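Local coordinates for protein Pre-mRNA-splicing factor SAD1 (PDB 4MSX) that promotes assembly of U4 snRNA into the U4/U6 snRNP and is required for pre-mRNA splicing, its ubiquitin-protease-like domain being catalytically inactive, at residues Ala415-Val420 and Trp440-Tyr445. Numbering follows the deposited sequence.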
loop_
_atom_site.group_PDB
_atom_site.type_symbol
_atom_site.label_atom_id
_atom_site.label_comp_id
_atom_site.label_asym_id
_atom_site.label_seq_id
_atom_site.Cartn_x
_atom_site.Cartn_y
_atom_site.Cartn_z
ATOM N N ALA A 415 1.556 2.395 -12.359
ATOM C CA ALA A 415 0.439 2.456 -11.408
ATOM C C ALA A 415 -0.361 3.722 -11.679
ATOM O O ALA A 415 0.222 4.772 -12.036
ATOM C CB ALA A 415 0.987 2.489 -9.961
ATOM N N ASN A 416 -1.672 3.614 -11.489
ATOM C CA ASN A 416 -2.602 4.719 -11.761
ATOM C C ASN A 416 -3.658 4.736 -10.635
ATOM O O ASN A 416 -4.395 3.770 -10.482
ATOM C CB ASN A 416 -3.253 4.467 -13.132
ATOM C CG ASN A 416 -4.087 5.665 -13.626
ATOM O OD1 ASN A 416 -3.657 6.798 -13.535
ATOM N ND2 ASN A 416 -5.297 5.403 -14.094
ATOM N N VAL A 417 -3.676 5.788 -9.810
ATOM C CA VAL A 417 -4.704 5.879 -8.753
ATOM C C VAL A 417 -5.798 6.775 -9.310
ATOM O O VAL A 417 -5.526 7.908 -9.712
ATOM C CB VAL A 417 -4.120 6.481 -7.499
ATOM C CG1 VAL A 417 -5.208 6.608 -6.347
ATOM C CG2 VAL A 417 -2.968 5.542 -6.979
ATOM N N VAL A 418 -7.020 6.289 -9.253
ATOM C CA VAL A 418 -8.150 6.928 -9.898
ATOM C C VAL A 418 -9.142 7.412 -8.861
ATOM O O VAL A 418 -9.367 6.758 -7.815
ATOM C CB VAL A 418 -8.824 5.887 -10.808
ATOM C CG1 VAL A 418 -10.239 6.278 -11.123
ATOM C CG2 VAL A 418 -7.948 5.726 -12.096
ATOM N N HIS A 419 -9.757 8.555 -9.157
ATOM C CA HIS A 419 -10.708 9.160 -8.246
ATOM C C HIS A 419 -12.129 8.845 -8.749
ATOM O O HIS A 419 -12.420 9.009 -9.912
ATOM C CB HIS A 419 -10.491 10.680 -8.201
ATOM C CG HIS A 419 -11.474 11.395 -7.330
ATOM N ND1 HIS A 419 -12.345 12.345 -7.818
ATOM C CD2 HIS A 419 -11.738 11.287 -6.003
ATOM C CE1 HIS A 419 -13.097 12.797 -6.827
ATOM N NE2 HIS A 419 -12.745 12.177 -5.714
ATOM N N VAL A 420 -13.006 8.412 -7.855
ATOM C CA VAL A 420 -14.368 8.004 -8.209
ATOM C C VAL A 420 -15.263 8.688 -7.206
ATOM O O VAL A 420 -14.939 8.733 -5.999
ATOM C CB VAL A 420 -14.516 6.439 -8.083
ATOM C CG1 VAL A 420 -15.945 6.024 -8.007
ATOM C CG2 VAL A 420 -13.848 5.773 -9.272
ATOM N N TRP A 440 -11.334 5.970 -3.816
ATOM C CA TRP A 440 -10.027 5.853 -4.518
ATOM C C TRP A 440 -9.854 4.412 -4.952
ATOM O O TRP A 440 -10.072 3.479 -4.160
ATOM C CB TRP A 440 -8.887 6.272 -3.551
ATOM C CG TRP A 440 -9.059 7.686 -3.044
ATOM C CD1 TRP A 440 -9.509 8.110 -1.801
ATOM C CD2 TRP A 440 -8.784 8.864 -3.806
ATOM N NE1 TRP A 440 -9.520 9.494 -1.774
ATOM C CE2 TRP A 440 -9.105 9.973 -3.004
ATOM C CE3 TRP A 440 -8.305 9.067 -5.113
ATOM C CZ2 TRP A 440 -8.950 11.283 -3.445
ATOM C CZ3 TRP A 440 -8.130 10.362 -5.561
ATOM C CH2 TRP A 440 -8.463 11.470 -4.730
ATOM N N ILE A 441 -9.454 4.214 -6.199
ATOM C CA ILE A 441 -9.177 2.846 -6.630
ATOM C C ILE A 441 -7.822 2.825 -7.320
ATOM O O ILE A 441 -7.298 3.856 -7.746
ATOM C CB ILE A 441 -10.264 2.309 -7.552
ATOM C CG1 ILE A 441 -10.260 3.096 -8.853
ATOM C CG2 ILE A 441 -11.678 2.403 -6.864
ATOM C CD1 ILE A 441 -11.285 2.591 -9.852
ATOM N N THR A 442 -7.221 1.643 -7.363
ATOM C CA THR A 442 -5.793 1.570 -7.743
ATOM C C THR A 442 -5.666 0.592 -8.877
ATOM O O THR A 442 -6.166 -0.524 -8.785
ATOM C CB THR A 442 -4.940 1.090 -6.537
ATOM O OG1 THR A 442 -5.241 1.935 -5.424
ATOM C CG2 THR A 442 -3.391 1.135 -6.826
ATOM N N GLN A 443 -4.989 1.008 -9.955
ATOM C CA GLN A 443 -4.729 0.112 -11.070
ATOM C C GLN A 443 -3.242 -0.143 -11.118
ATOM O O GLN A 443 -2.449 0.812 -11.029
ATOM C CB GLN A 443 -5.140 0.803 -12.391
ATOM C CG GLN A 443 -6.630 1.109 -12.366
ATOM C CD GLN A 443 -7.098 2.003 -13.516
ATOM O OE1 GLN A 443 -6.317 2.792 -14.086
ATOM N NE2 GLN A 443 -8.403 1.917 -13.826
ATOM N N LEU A 444 -2.853 -1.407 -11.265
ATOM C CA LEU A 444 -1.437 -1.738 -11.198
ATOM C C LEU A 444 -1.038 -2.610 -12.359
ATOM O O LEU A 444 -1.770 -3.524 -12.723
ATOM C CB LEU A 444 -1.137 -2.588 -9.920
ATOM C CG LEU A 444 -1.481 -1.814 -8.622
ATOM C CD1 LEU A 444 -1.323 -2.747 -7.384
ATOM C CD2 LEU A 444 -0.556 -0.608 -8.472
ATOM N N TYR A 445 0.180 -2.406 -12.829
ATOM C CA TYR A 445 0.635 -3.100 -14.051
ATOM C C TYR A 445 1.488 -4.279 -13.681
ATOM O O TYR A 445 2.402 -4.144 -12.872
ATOM C CB TYR A 445 1.465 -2.165 -14.930
ATOM C CG TYR A 445 1.805 -2.826 -16.294
ATOM C CD1 TYR A 445 0.799 -3.144 -17.200
ATOM C CD2 TYR A 445 3.111 -3.121 -16.636
ATOM C CE1 TYR A 445 1.101 -3.744 -18.455
ATOM C CE2 TYR A 445 3.425 -3.716 -17.903
ATOM C CZ TYR A 445 2.398 -4.009 -18.779
ATOM O OH TYR A 445 2.674 -4.597 -19.982
#
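N416 and Q443 face each other as a hydrogen-bonded pair of neighbouring antiparallel strands in the mixed sheet of the USP fold, and two N-H···O=C bonds join their backbones. Their side chains run alongside each other on one face of the sheet. N416 ND2 gives Q443 OE1 a nearly straight bond (2.8 Å); the oxygen lies in the N416 amide plane, whereas the donor sits above the Q443 carbonyl plane, the two amides being turned 41° apart. N416 OD1 is held by T473 and Q476, and Q443 NE2 by E454, so the buried amides continue a polar chain across four neighbouring strands. A leucine in place of Q443 would probably leave N416 ND2 and E454 without this shared partner. On the same face V418 CG2 lies 3.9 Å from Q443 OE1. On the other face A415, V417, T442 and W440 pack against helix 189-203. Here W440, its CG anti to the carbonyl carbon (chi1 -59°), reaches across to H419, whose ring is tilted 45° to the indole and hydrogen-bonds S438 and E472. H419 CD2 rests over one indole face toward its rim, 3.5 Å from W440 CH2.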